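Local coordinates for protein alpha-toxin (Clostridium novyi, PDB 2VK9) that belongs to the large clostridial toxins and is represented here by its catalytic domain, built around a GT-A-type glycosyltransferase fold, at residues 285-290 / 511-516; 366-371 / 394-399; 371-376 / 385-390; 476-481 / 495-500. All coordinates share one frame; numbering follows the deposited sequence.

Contact 1 of 4, residues 285-290 / 511-516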
loop_
_atom_site.group_PDB
_atom_site.type_symbol
_atom_site.label_atom_id
_atom_site.label_comp_id
_atom_site.label_asym_id
_atom_site.label_seq_id
_atom_site.Cartn_x
_atom_site.Cartn_y
_atom_site.Cartn_z
ATOM N N LEU A 285 6.474 7.829 -6.747
ATOM C CA LEU A 285 7.256 8.467 -7.819
ATOM C C LEU A 285 6.909 8.023 -9.264
ATOM O O LEU A 285 7.413 8.594 -10.237
ATOM C CB LEU A 285 8.752 8.329 -7.541
ATOM C CG LEU A 285 9.319 9.387 -6.597
ATOM C CD1 LEU A 285 10.581 8.903 -5.895
ATOM C CD2 LEU A 285 9.576 10.683 -7.350
ATOM N N ASP A 286 6.040 7.025 -9.401
ATOM C CA ASP A 286 5.533 6.609 -10.708
ATOM C C ASP A 286 4.372 7.453 -11.195
ATOM O O ASP A 286 4.031 7.406 -12.361
ATOM C CB ASP A 286 5.072 5.164 -10.637
ATOM C CG ASP A 286 6.217 4.213 -10.460
ATOM O OD1 ASP A 286 7.380 4.646 -10.666
ATOM O OD2 ASP A 286 5.952 3.037 -10.124
ATOM N N PHE A 287 3.744 8.196 -10.295
ATOM C CA PHE A 287 2.608 9.019 -10.663
ATOM C C PHE A 287 3.081 10.421 -10.967
ATOM O O PHE A 287 4.197 10.799 -10.617
ATOM C CB PHE A 287 1.575 9.043 -9.543
ATOM C CG PHE A 287 0.827 7.744 -9.369
ATOM C CD1 PHE A 287 1.234 6.578 -10.019
ATOM C CD2 PHE A 287 -0.273 7.683 -8.524
ATOM C CE1 PHE A 287 0.539 5.377 -9.843
ATOM C CE2 PHE A 287 -0.970 6.485 -8.341
ATOM C CZ PHE A 287 -0.562 5.332 -8.999
ATOM N N LEU A 288 2.230 11.183 -11.637
ATOM C CA LEU A 288 2.548 12.539 -12.020
ATOM C C LEU A 288 1.349 13.372 -11.669
ATOM O O LEU A 288 0.288 12.818 -11.400
ATOM C CB LEU A 288 2.823 12.604 -13.517
ATOM C CG LEU A 288 4.204 12.107 -13.953
ATOM C CD1 LEU A 288 4.259 11.901 -15.448
ATOM C CD2 LEU A 288 5.282 13.077 -13.530
ATOM N N PRO A 289 1.511 14.705 -11.621
ATOM C CA PRO A 289 0.355 15.569 -11.414
ATOM C C PRO A 289 -0.787 15.267 -12.375
ATOM O O PRO A 289 -0.547 14.810 -13.489
ATOM C CB PRO A 289 0.903 16.979 -11.653
ATOM C CG PRO A 289 2.300 16.816 -12.105
ATOM C CD PRO A 289 2.762 15.472 -11.692
ATOM N N GLY A 290 -2.015 15.515 -11.926
ATOM C CA GLY A 290 -3.211 15.210 -12.705
ATOM C C GLY A 290 -3.307 15.962 -14.017
ATOM O O GLY A 290 -3.065 17.167 -14.068
ATOM N N ASN A 511 -8.472 13.944 -10.710
ATOM C CA ASN A 511 -7.810 15.197 -11.018
ATOM C C ASN A 511 -6.551 15.426 -10.186
ATOM O O ASN A 511 -5.768 16.315 -10.478
ATOM C CB ASN A 511 -8.784 16.351 -10.785
ATOM C CG ASN A 511 -10.042 16.221 -11.611
ATOM O OD1 ASN A 511 -10.008 15.747 -12.749
ATOM N ND2 ASN A 511 -11.168 16.637 -11.040
ATOM N N LEU A 512 -6.378 14.626 -9.140
ATOM C CA LEU A 512 -5.314 14.802 -8.164
ATOM C C LEU A 512 -4.018 14.097 -8.555
ATOM O O LEU A 512 -2.955 14.447 -8.070
ATOM C CB LEU A 512 -5.789 14.305 -6.799
ATOM C CG LEU A 512 -6.248 15.251 -5.678
ATOM C CD1 LEU A 512 -6.674 16.643 -6.138
ATOM C CD2 LEU A 512 -7.351 14.575 -4.877
ATOM N N TYR A 513 -4.104 13.104 -9.432
ATOM C CA TYR A 513 -2.920 12.371 -9.862
ATOM C C TYR A 513 -3.139 11.752 -11.234
ATOM O O TYR A 513 -4.273 11.451 -11.621
ATOM C CB TYR A 513 -2.556 11.273 -8.854
ATOM C CG TYR A 513 -3.576 10.162 -8.832
ATOM C CD1 TYR A 513 -4.738 10.283 -8.074
ATOM C CD2 TYR A 513 -3.397 9.003 -9.593
ATOM C CE1 TYR A 513 -5.687 9.287 -8.061
ATOM C CE2 TYR A 513 -4.349 7.994 -9.586
ATOM C CZ TYR A 513 -5.492 8.147 -8.814
ATOM O OH TYR A 513 -6.455 7.169 -8.784
ATOM N N PHE A 514 -2.037 11.558 -11.951
ATOM C CA PHE A 514 -2.029 10.854 -13.222
ATOM C C PHE A 514 -1.206 9.582 -13.055
ATOM O O PHE A 514 -0.068 9.639 -12.595
ATOM C CB PHE A 514 -1.438 11.762 -14.300
ATOM C CG PHE A 514 -1.465 11.179 -15.684
ATOM C CD1 PHE A 514 -2.665 10.792 -16.274
ATOM C CD2 PHE A 514 -0.290 11.049 -16.410
ATOM C CE1 PHE A 514 -2.690 10.266 -17.558
ATOM C CE2 PHE A 514 -0.302 10.526 -17.687
ATOM C CZ PHE A 514 -1.508 10.136 -18.269
ATOM N N SER A 515 -1.784 8.440 -13.419
ATOM C CA SER A 515 -1.141 7.134 -13.217
ATOM C C SER A 515 -0.758 6.405 -14.518
ATOM O O SER A 515 -0.201 5.305 -14.482
ATOM C CB SER A 515 -2.028 6.239 -12.338
ATOM O OG SER A 515 -3.273 5.983 -12.963
ATOM N N LYS A 516 -1.047 7.010 -15.665
ATOM C CA LYS A 516 -0.758 6.359 -16.937
ATOM C C LYS A 516 0.603 6.812 -17.462
ATOM O O LYS A 516 0.714 7.483 -18.494
ATOM C CB LYS A 516 -1.874 6.614 -17.958
ATOM C CG LYS A 516 -3.308 6.433 -17.442
ATOM C CD LYS A 516 -3.520 5.096 -16.723
ATOM C CE LYS A 516 -5.000 4.761 -16.532
ATOM N NZ LYS A 516 -5.869 5.953 -16.324
#
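Phe-287 lays one face of its ring under the CB of Ser-515, a CH-pi contact with CB 3.8 Å from the ring centroid and 18° off the ring normal, displaced toward the rim. The Tyr-513 ring runs beside Phe-287 and points the same way. Their planes are nearly parallel, at 14°, but with centroids 5.4 Å apart the rings barely overlap, and the touch is made by the flanks, Phe-287 CD2 to Tyr-513 CD2 at 3.6 Å. Phe-287 carries CG anti to its carbonyl carbon, which stands the ring beside Tyr-513. Both rings are carried on toward Leu-375 of strand 371-376.

One residue further along each segment, the backbones form a single antiparallel bridge. Leu-288 N gives to Phe-514 O at 2.9 Å, and Phe-514 N returns a bond to Leu-288 O at 2.7 Å. Phe-514 meets this segment mainly with its CB, 3.3 Å from Pro-289 O; with CG anti to the backbone N (chi1 -176°), its ring extends beyond the contact to meet Phe-315. At the far end Gly-290 CA makes a CH...O contact of 3.6 Å with Asn-511 O.

Elsewhere, Leu-288 and Pro-289 pack on helix 111-123, where Trp-120 NE1 bonds to Phe-287 O. Asp-286 OD2 is held by Ser-523 OG. Segment 285-290 begins with the last two residues of Asp-284, Leu-285 and Asp-286, the DXD sequence characteristic of GT-A glycosyltransferases, so this buried contact clasps a late segment of the chain against the stretch that follows that motif.

Contact 2 of 4, residues 366-371 / 394-399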
loop_
_atom_site.group_PDB
_atom_site.type_symbol
_atom_site.label_atom_id
_atom_site.label_comp_id
_atom_site.label_asym_id
_atom_site.label_seq_id
_atom_site.Cartn_x
_atom_site.Cartn_y
_atom_site.Cartn_z
ATOM N N SER A 366 -12.208 15.224 5.422
ATOM C CA SER A 366 -12.805 15.017 6.729
ATOM C C SER A 366 -11.770 14.399 7.669
ATOM O O SER A 366 -10.973 13.563 7.244
ATOM C CB SER A 366 -14.027 14.105 6.607
ATOM O OG SER A 366 -14.637 13.922 7.871
ATOM N N GLN A 367 -11.785 14.807 8.937
ATOM C CA GLN A 367 -10.881 14.232 9.937
ATOM C C GLN A 367 -11.152 12.746 10.221
ATOM O O GLN A 367 -10.397 12.101 10.948
ATOM C CB GLN A 367 -10.924 15.031 11.238
ATOM C CG GLN A 367 -12.222 14.896 12.003
ATOM C CD GLN A 367 -12.126 15.427 13.429
ATOM O OE1 GLN A 367 -11.092 15.266 14.118
ATOM N NE2 GLN A 367 -13.212 16.064 13.888
ATOM N N LEU A 368 -12.228 12.216 9.647
ATOM C CA LEU A 368 -12.608 10.823 9.820
ATOM C C LEU A 368 -12.014 9.924 8.736
ATOM O O LEU A 368 -11.823 8.730 8.965
ATOM C CB LEU A 368 -14.132 10.690 9.807
ATOM C CG LEU A 368 -14.979 11.332 10.921
ATOM C CD1 LEU A 368 -16.450 11.292 10.543
ATOM C CD2 LEU A 368 -14.749 10.667 12.277
ATOM N N GLU A 369 -11.720 10.502 7.568
ATOM C CA GLU A 369 -11.332 9.738 6.377
ATOM C C GLU A 369 -9.837 9.861 6.028
ATOM O O GLU A 369 -9.117 10.690 6.579
ATOM C CB GLU A 369 -12.208 10.155 5.168
ATOM C CG GLU A 369 -11.961 11.604 4.651
ATOM C CD GLU A 369 -12.970 12.114 3.574
ATOM O OE1 GLU A 369 -13.719 11.301 2.963
ATOM O OE2 GLU A 369 -13.002 13.353 3.335
ATOM N N ILE A 370 -9.376 8.988 5.139
ATOM C CA ILE A 370 -8.164 9.225 4.363
ATOM C C ILE A 370 -8.653 9.143 2.937
ATOM O O ILE A 370 -9.711 8.560 2.682
ATOM C CB ILE A 370 -7.041 8.173 4.604
ATOM C CG1 ILE A 370 -7.509 6.762 4.238
ATOM C CG2 ILE A 370 -6.532 8.223 6.057
ATOM C CD1 ILE A 370 -6.465 5.707 4.455
ATOM N N LEU A 371 -7.924 9.738 2.002
ATOM C CA LEU A 371 -8.292 9.579 0.607
ATOM C C LEU A 371 -7.254 8.731 -0.098
ATOM O O LEU A 371 -6.057 8.846 0.170
ATOM C CB LEU A 371 -8.503 10.928 -0.064
ATOM C CG LEU A 371 -9.622 11.757 0.585
ATOM C CD1 LEU A 371 -9.719 13.133 -0.054
ATOM C CD2 LEU A 371 -10.980 11.047 0.562
ATOM N N ASP A 394 -4.078 13.687 12.357
ATOM C CA ASP A 394 -5.020 13.464 13.436
ATOM C C ASP A 394 -6.269 12.752 12.938
ATOM O O ASP A 394 -7.324 12.816 13.575
ATOM C CB ASP A 394 -5.357 14.787 14.136
ATOM C CG ASP A 394 -6.147 15.758 13.248
ATOM O OD1 ASP A 394 -6.216 15.563 12.010
ATOM O OD2 ASP A 394 -6.705 16.734 13.810
ATOM N N SER A 395 -6.132 12.058 11.812
ATOM C CA SER A 395 -7.237 11.337 11.180
ATOM C C SER A 395 -7.575 10.008 11.854
ATOM O O SER A 395 -6.692 9.239 12.240
ATOM C CB SER A 395 -6.933 11.097 9.701
ATOM O OG SER A 395 -7.790 10.107 9.174
ATOM N N LEU A 396 -8.871 9.746 11.968
ATOM C CA LEU A 396 -9.387 8.509 12.543
ATOM C C LEU A 396 -9.035 7.277 11.703
ATOM O O LEU A 396 -8.544 6.282 12.243
ATOM C CB LEU A 396 -10.900 8.608 12.742
ATOM C CG LEU A 396 -11.614 7.363 13.291
ATOM C CD1 LEU A 396 -11.380 7.190 14.798
ATOM C CD2 LEU A 396 -13.093 7.431 12.980
ATOM N N THR A 397 -9.283 7.339 10.395
ATOM C CA THR A 397 -8.928 6.227 9.506
ATOM C C THR A 397 -7.418 5.944 9.516
ATOM O O THR A 397 -7.006 4.794 9.385
ATOM C CB THR A 397 -9.431 6.449 8.062
ATOM O OG1 THR A 397 -10.849 6.617 8.072
ATOM C CG2 THR A 397 -9.111 5.262 7.190
ATOM N N LEU A 398 -6.606 6.989 9.677
ATOM C CA LEU A 398 -5.166 6.823 9.771
ATOM C C LEU A 398 -4.789 6.049 11.028
ATOM O O LEU A 398 -3.936 5.158 10.980
ATOM C CB LEU A 398 -4.447 8.170 9.743
ATOM C CG LEU A 398 -2.913 8.123 9.605
ATOM C CD1 LEU A 398 -2.505 7.751 8.209
ATOM C CD2 LEU A 398 -2.286 9.451 9.989
ATOM N N ASN A 399 -5.420 6.377 12.153
ATOM C CA ASN A 399 -5.190 5.606 13.371
ATOM C C ASN A 399 -5.616 4.158 13.212
ATOM O O ASN A 399 -4.954 3.267 13.742
ATOM C CB ASN A 399 -5.849 6.249 14.592
ATOM C CG ASN A 399 -5.060 7.456 15.115
ATOM O OD1 ASN A 399 -5.648 8.490 15.460
ATOM N ND2 ASN A 399 -3.722 7.335 15.165
#
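Three successive carbonyls of the 366-371 segment meet the first turn of helix 396-422 and the residue before it. Gln-367 O accepts from Leu-396 N at 3.0 Å, in the carbonyl plane and with an N-H...O angle of 165°. Leu-368 O takes a more bent bond from Thr-397 N at 3.2 Å, the donor standing above the carbonyl plane; the Thr-397 hydroxyl also gives to this oxygen, at a modelled length too short to be taken literally. Ser-395 OG gives to Glu-369 O at 3.0 Å, again from above the plane.

Apolar side chains close the flanks: Leu-368 CD2 lies 3.7 Å from Leu-396 CD2, the two side chains alongside each other, while Ile-370 crosses Thr-397 at about a right angle, Ile-370 CG1 to Thr-397 CG2 3.7 Å.

Ser-395 is the helix N-cap. With OG anti to its own N (chi1 164°), the hydroxyl also receives a weak bond from Leu-398 N. A type I turn from Ser-366 to Glu-369 presents the carbonyls, steadied by Ser-366 N to Glu-369 OE2 at 2.9 Å. That carboxylate is paired with Arg-91, and Thr-397 OG1 also bonds to Thr-487 OG1.

Amides of a helix start have no carbonyl partners within their own helix, and here those of Leu-396 and Thr-397 are satisfied by a neighbouring turn, an arrangement that would also suit the positive end of the helix dipole.

Contact 3 of 4, residues 371-376 / 385-390; sequences LLSRLK and SNAFII
Strands 371-376 and 382-391 form an antiparallel beta hairpin at one end of the mixed sheet, with 371-376 outermost. Leu-371 and Ile-390 are a hydrogen-bonded pair, Leu-371 N to Ile-390 O and Ile-390 N to Leu-371 O both 2.8 Å, and their CB atoms approach to 4.0 Å on one face. Next comes the non-hydrogen-bonded pair Leu-372 and Ile-389 on the other face. Facing each other there, with like first torsions (chi1 -78° and -48°), the two chains lie alongside, and Leu-372 CD2 reaches Ile-389 CG1 at 3.9 Å; Tyr-480 packs on the pair.

Past this point the partner strand turns a corner at residues 386-388. Phe-388, its CG anti to the backbone N, carries its ring off toward Val-281 and Cys-283 of the adjacent strand 280-283; of its side chain only CB stays against Ser-373, while Phe-388 O accepts from Ser-373 N at 3.0 Å. Beyond the corner Leu-375 CD1 brushes Ser-385 CB. The serine in the middle bridges the break: Ser-373 OG, placed by chi1 of 36° between its own N and carbonyl carbon, gives to Ser-385 O at 2.9 Å from above the carbonyl plane and receives a weak bond from Phe-388 N at 3.2 Å.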
loop_
_atom_site.group_PDB
_atom_site.type_symbol
_atom_site.label_atom_id
_atom_site.label_comp_id
_atom_site.label_asym_id
_atom_site.label_seq_id
_atom_site.Cartn_x
_atom_site.Cartn_y
_atom_site.Cartn_z
ATOM N N LEU A 371 -7.924 9.738 2.002
ATOM C CA LEU A 371 -8.292 9.579 0.607
ATOM C C LEU A 371 -7.254 8.731 -0.098
ATOM O O LEU A 371 -6.057 8.846 0.170
ATOM C CB LEU A 371 -8.503 10.928 -0.064
ATOM C CG LEU A 371 -9.622 11.757 0.585
ATOM C CD1 LEU A 371 -9.719 13.133 -0.054
ATOM C CD2 LEU A 371 -10.980 11.047 0.562
ATOM N N LEU A 372 -7.721 7.864 -0.981
ATOM C CA LEU A 372 -6.873 6.853 -1.569
ATOM C C LEU A 372 -7.076 6.758 -3.052
ATOM O O LEU A 372 -8.180 6.952 -3.542
ATOM C CB LEU A 372 -7.193 5.494 -0.964
ATOM C CG LEU A 372 -6.643 5.176 0.410
ATOM C CD1 LEU A 372 -7.309 3.915 0.883
ATOM C CD2 LEU A 372 -5.127 5.009 0.330
ATOM N N SER A 373 -6.000 6.446 -3.762
ATOM C CA SER A 373 -6.088 6.157 -5.180
ATOM C C SER A 373 -6.881 4.873 -5.339
ATOM O O SER A 373 -6.786 3.965 -4.506
ATOM C CB SER A 373 -4.702 6.006 -5.793
ATOM O OG SER A 373 -3.822 5.370 -4.881
ATOM N N ARG A 374 -7.692 4.821 -6.387
ATOM C CA ARG A 374 -8.456 3.626 -6.689
ATOM C C ARG A 374 -8.315 3.301 -8.154
ATOM O O ARG A 374 -8.952 3.922 -9.007
ATOM C CB ARG A 374 -9.918 3.784 -6.282
ATOM C CG ARG A 374 -10.275 2.995 -5.045
ATOM C CD ARG A 374 -11.658 3.307 -4.517
ATOM N NE ARG A 374 -12.677 3.390 -5.566
ATOM C CZ ARG A 374 -13.451 2.385 -5.964
ATOM N NH1 ARG A 374 -13.341 1.179 -5.416
ATOM N NH2 ARG A 374 -14.339 2.599 -6.922
ATOM N N LEU A 375 -7.457 2.330 -8.438
ATOM C CA LEU A 375 -7.115 1.981 -9.806
ATOM C C LEU A 375 -7.829 0.722 -10.268
ATOM O O LEU A 375 -8.118 -0.176 -9.469
ATOM C CB LEU A 375 -5.605 1.773 -9.927
ATOM C CG LEU A 375 -4.674 2.955 -9.644
ATOM C CD1 LEU A 375 -3.239 2.469 -9.579
ATOM C CD2 LEU A 375 -4.853 4.042 -10.695
ATOM N N LYS A 376 -8.088 0.651 -11.572
ATOM C CA LYS A 376 -8.698 -0.537 -12.172
ATOM C C LYS A 376 -7.761 -1.746 -12.081
ATOM O O LYS A 376 -6.524 -1.605 -12.146
ATOM C CB LYS A 376 -9.144 -0.265 -13.618
ATOM C CG LYS A 376 -10.284 0.784 -13.714
ATOM C CD LYS A 376 -10.888 0.899 -15.115
ATOM C CE LYS A 376 -10.000 1.709 -16.062
ATOM N NZ LYS A 376 -10.288 1.368 -17.490
ATOM N N SER A 385 -5.421 1.541 -4.008
ATOM C CA SER A 385 -3.977 1.457 -4.128
ATOM C C SER A 385 -3.386 2.366 -3.065
ATOM O O SER A 385 -3.958 3.415 -2.763
ATOM C CB SER A 385 -3.537 1.939 -5.501
ATOM O OG SER A 385 -2.135 1.832 -5.643
ATOM N N ASN A 386 -2.252 1.974 -2.490
ATOM C CA ASN A 386 -1.581 2.824 -1.514
ATOM C C ASN A 386 -0.490 3.704 -2.143
ATOM O O ASN A 386 0.431 4.162 -1.465
ATOM C CB ASN A 386 -1.049 1.996 -0.336
ATOM C CG ASN A 386 0.096 1.080 -0.724
ATOM O OD1 ASN A 386 0.185 0.630 -1.868
ATOM N ND2 ASN A 386 0.977 0.790 0.238
ATOM N N ALA A 387 -0.627 3.948 -3.445
ATOM C CA ALA A 387 0.312 4.770 -4.205
ATOM C C ALA A 387 0.065 6.268 -4.057
ATOM O O ALA A 387 0.952 7.075 -4.336
ATOM C CB ALA A 387 0.274 4.380 -5.655
ATOM N N PHE A 388 -1.145 6.630 -3.639
ATOM C CA PHE A 388 -1.536 8.025 -3.439
ATOM C C PHE A 388 -2.484 8.089 -2.249
ATOM O O PHE A 388 -3.588 7.536 -2.297
ATOM C CB PHE A 388 -2.214 8.557 -4.698
ATOM C CG PHE A 388 -2.422 10.045 -4.713
ATOM C CD1 PHE A 388 -1.423 10.899 -5.164
ATOM C CD2 PHE A 388 -3.630 10.592 -4.327
ATOM C CE1 PHE A 388 -1.618 12.279 -5.205
ATOM C CE2 PHE A 388 -3.827 11.970 -4.364
ATOM C CZ PHE A 388 -2.821 12.805 -4.803
ATOM N N ILE A 389 -2.033 8.742 -1.178
ATOM C CA ILE A 389 -2.762 8.808 0.080
ATOM C C ILE A 389 -2.835 10.245 0.558
ATOM O O ILE A 389 -1.819 10.942 0.604
ATOM C CB ILE A 389 -2.044 8.012 1.183
ATOM C CG1 ILE A 389 -1.642 6.614 0.703
ATOM C CG2 ILE A 389 -2.896 7.933 2.444
ATOM C CD1 ILE A 389 -0.634 5.937 1.634
ATOM N N ILE A 390 -4.029 10.697 0.923
ATOM C CA ILE A 390 -4.171 12.019 1.512
ATOM C C ILE A 390 -4.774 11.871 2.888
ATOM O O ILE A 390 -5.826 11.259 3.033
ATOM C CB ILE A 390 -5.073 12.936 0.678
ATOM C CG1 ILE A 390 -4.513 13.106 -0.736
ATOM C CG2 ILE A 390 -5.207 14.292 1.359
ATOM C CD1 ILE A 390 -5.516 13.655 -1.714
#

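Contact 4 of 4, residues 476-481 / 495-500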
loop_
_atom_site.group_PDB
_atom_site.type_symbol
_atom_site.label_atom_id
_atom_site.label_comp_id
_atom_site.label_asym_id
_atom_site.label_seq_id
_atom_site.Cartn_x
_atom_site.Cartn_y
_atom_site.Cartn_z
ATOM N N GLY A 476 0.355 -3.597 2.408
ATOM C CA GLY A 476 -0.172 -3.034 1.174
ATOM C C GLY A 476 -1.666 -2.805 1.180
ATOM O O GLY A 476 -2.292 -2.780 2.245
ATOM N N PRO A 477 -2.251 -2.649 -0.021
ATOM C CA PRO A 477 -3.640 -2.234 -0.253
ATOM C C PRO A 477 -4.707 -2.901 0.619
ATOM O O PRO A 477 -5.670 -2.237 0.997
ATOM C CB PRO A 477 -3.858 -2.575 -1.726
ATOM C CG PRO A 477 -2.519 -2.410 -2.329
ATOM C CD PRO A 477 -1.535 -2.870 -1.288
ATOM N N ASN A 478 -4.547 -4.182 0.947
ATOM C CA ASN A 478 -5.576 -4.888 1.722
ATOM C C ASN A 478 -5.773 -4.312 3.114
ATOM O O ASN A 478 -6.883 -4.307 3.633
ATOM C CB ASN A 478 -5.295 -6.395 1.801
ATOM C CG ASN A 478 -5.570 -7.134 0.475
ATOM O OD1 ASN A 478 -6.021 -6.544 -0.523
ATOM N ND2 ASN A 478 -5.291 -8.442 0.470
ATOM N N ILE A 479 -4.700 -3.810 3.711
ATOM C CA ILE A 479 -4.783 -3.224 5.048
ATOM C C ILE A 479 -5.462 -1.843 5.006
ATOM O O ILE A 479 -5.957 -1.349 6.019
ATOM C CB ILE A 479 -3.387 -3.156 5.740
ATOM C CG1 ILE A 479 -2.619 -1.890 5.313
ATOM C CG2 ILE A 479 -2.578 -4.402 5.417
ATOM C CD1 ILE A 479 -1.435 -1.534 6.198
ATOM N N TYR A 480 -5.479 -1.235 3.823
ATOM C CA TYR A 480 -6.108 0.068 3.624
ATOM C C TYR A 480 -7.611 -0.084 3.501
ATOM O O TYR A 480 -8.365 0.695 4.093
ATOM C CB TYR A 480 -5.536 0.791 2.395
ATOM C CG TYR A 480 -4.146 1.331 2.623
ATOM C CD1 TYR A 480 -3.060 0.467 2.743
ATOM C CD2 TYR A 480 -3.912 2.695 2.726
ATOM C CE1 TYR A 480 -1.797 0.936 2.959
ATOM C CE2 TYR A 480 -2.625 3.178 2.939
ATOM C CZ TYR A 480 -1.578 2.286 3.057
ATOM O OH TYR A 480 -0.294 2.718 3.279
ATOM N N SER A 481 -8.041 -1.096 2.751
ATOM C CA SER A 481 -9.460 -1.360 2.608
ATOM C C SER A 481 -10.041 -1.919 3.892
ATOM O O SER A 481 -11.234 -1.768 4.134
ATOM C CB SER A 481 -9.758 -2.276 1.425
ATOM O OG SER A 481 -8.909 -3.389 1.461
ATOM N N PHE A 495 -10.467 -7.960 9.211
ATOM C CA PHE A 495 -9.786 -8.358 7.986
ATOM C C PHE A 495 -10.733 -8.188 6.812
ATOM O O PHE A 495 -10.406 -8.545 5.684
ATOM C CB PHE A 495 -9.279 -9.803 8.070
ATOM C CG PHE A 495 -8.271 -10.029 9.158
ATOM C CD1 PHE A 495 -8.671 -10.476 10.410
ATOM C CD2 PHE A 495 -6.923 -9.789 8.935
ATOM C CE1 PHE A 495 -7.742 -10.677 11.429
ATOM C CE2 PHE A 495 -5.991 -9.984 9.947
ATOM C CZ PHE A 495 -6.403 -10.436 11.198
ATOM N N ASP A 496 -11.910 -7.632 7.077
ATOM C CA ASP A 496 -12.911 -7.496 6.030
ATOM C C ASP A 496 -12.666 -6.306 5.125
ATOM O O ASP A 496 -11.969 -5.363 5.485
ATOM C CB ASP A 496 -14.326 -7.463 6.610
ATOM C CG ASP A 496 -14.790 -8.829 7.075
ATOM O OD1 ASP A 496 -14.625 -9.815 6.313
ATOM O OD2 ASP A 496 -15.314 -8.916 8.205
ATOM N N MET A 497 -13.244 -6.374 3.936
ATOM C CA MET A 497 -13.076 -5.340 2.934
ATOM C C MET A 497 -14.410 -4.742 2.527
ATOM O O MET A 497 -15.468 -5.302 2.807
ATOM C CB MET A 497 -12.320 -5.892 1.735
ATOM C CG MET A 497 -10.835 -5.849 1.958
ATOM S SD MET A 497 -9.917 -7.131 1.098
ATOM C CE MET A 497 -9.587 -8.276 2.451
ATOM N N LEU A 498 -14.347 -3.606 1.848
ATOM C CA LEU A 498 -15.516 -2.776 1.614
ATOM C C LEU A 498 -16.004 -2.983 0.188
ATOM O O LEU A 498 -15.209 -3.297 -0.697
ATOM C CB LEU A 498 -15.081 -1.328 1.815
ATOM C CG LEU A 498 -16.017 -0.289 2.403
ATOM C CD1 LEU A 498 -16.381 -0.618 3.839
ATOM C CD2 LEU A 498 -15.284 1.027 2.326
ATOM N N SER A 499 -17.300 -2.814 -0.042
ATOM C CA SER A 499 -17.834 -2.943 -1.405
ATOM C C SER A 499 -17.422 -1.746 -2.264
ATOM O O SER A 499 -17.190 -0.664 -1.727
ATOM C CB SER A 499 -19.350 -3.040 -1.370
ATOM O OG SER A 499 -19.903 -1.827 -0.890
ATOM N N SER A 500 -17.348 -1.936 -3.584
ATOM C CA SER A 500 -17.044 -0.840 -4.522
ATOM C C SER A 500 -17.812 0.437 -4.191
ATOM O O SER A 500 -17.220 1.507 -4.043
ATOM C CB SER A 500 -17.342 -1.244 -5.968
ATOM O OG SER A 500 -16.436 -2.229 -6.430
#
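The flat amide of Asn-478 approaches Met-497 through its oxygen, with OD1 4.3 Å from SD, a loose packing contact. The other flat groups look elsewhere: the Tyr-480 ring has Gly-476 O at its edge, in plane, and packs on Asn-386 and Ile-389 of strand 382-391, while the Phe-495 ring meets Phe-452.

The closest approach across the segments is Ser-481 OG to Met-497 CG at 3.2 Å. Ser-481 CB lies 3.8 Å from Met-497 CG. Met-497 starts with CG anti to its carbonyl carbon (chi1 -84°), which sets CG against the serine, and the extended chi2 (151°) leaves SD 3.9 Å from Ser-481 OG. No hydrogen bond crosses between the segments. The serine hydroxyl is turned back instead to its own helix, giving to Asn-478 O at 3.1 Å from above the carbonyl plane.

Leu-498 points toward the helix and packs on Thr-484, Cys-485 and Tyr-488 farther along it. Asp-496 ties in by its backbone oxygen, which bonds to Ser-482 OG, while its OD1 is held by Ser-446. This is a helix followed by a returning loop: the chain leaves helix 477-488, returns to pass across it near Ser-481, and reaches Ser-499, the N-cap of the short helix 500-503.

Contact 3 is the most central, about 8 Å from the chain's centre to its own, and rests on strand pairing; contacts 1 and 2, both about 16 Å out, are nevertheless buried, whereas contact 4 is partly buried. Contacts 2 and 3 share Leu-371, so the turn that meets the helix start leads directly into the edge strand of the hairpin. Contact 1 packs on the same hairpin, with Phe-287 CZ 3.6 Å from Ala-387 CB, and contact 4 does so through Tyr-480. The chemistry differs accordingly: aromatic flanks beside one bridge in contact 1, helix-end amides in contact 2, sheet bonds interrupted by a corner and bridged by a serine hydroxyl in contact 3, and van der Waals packing alone in contact 4.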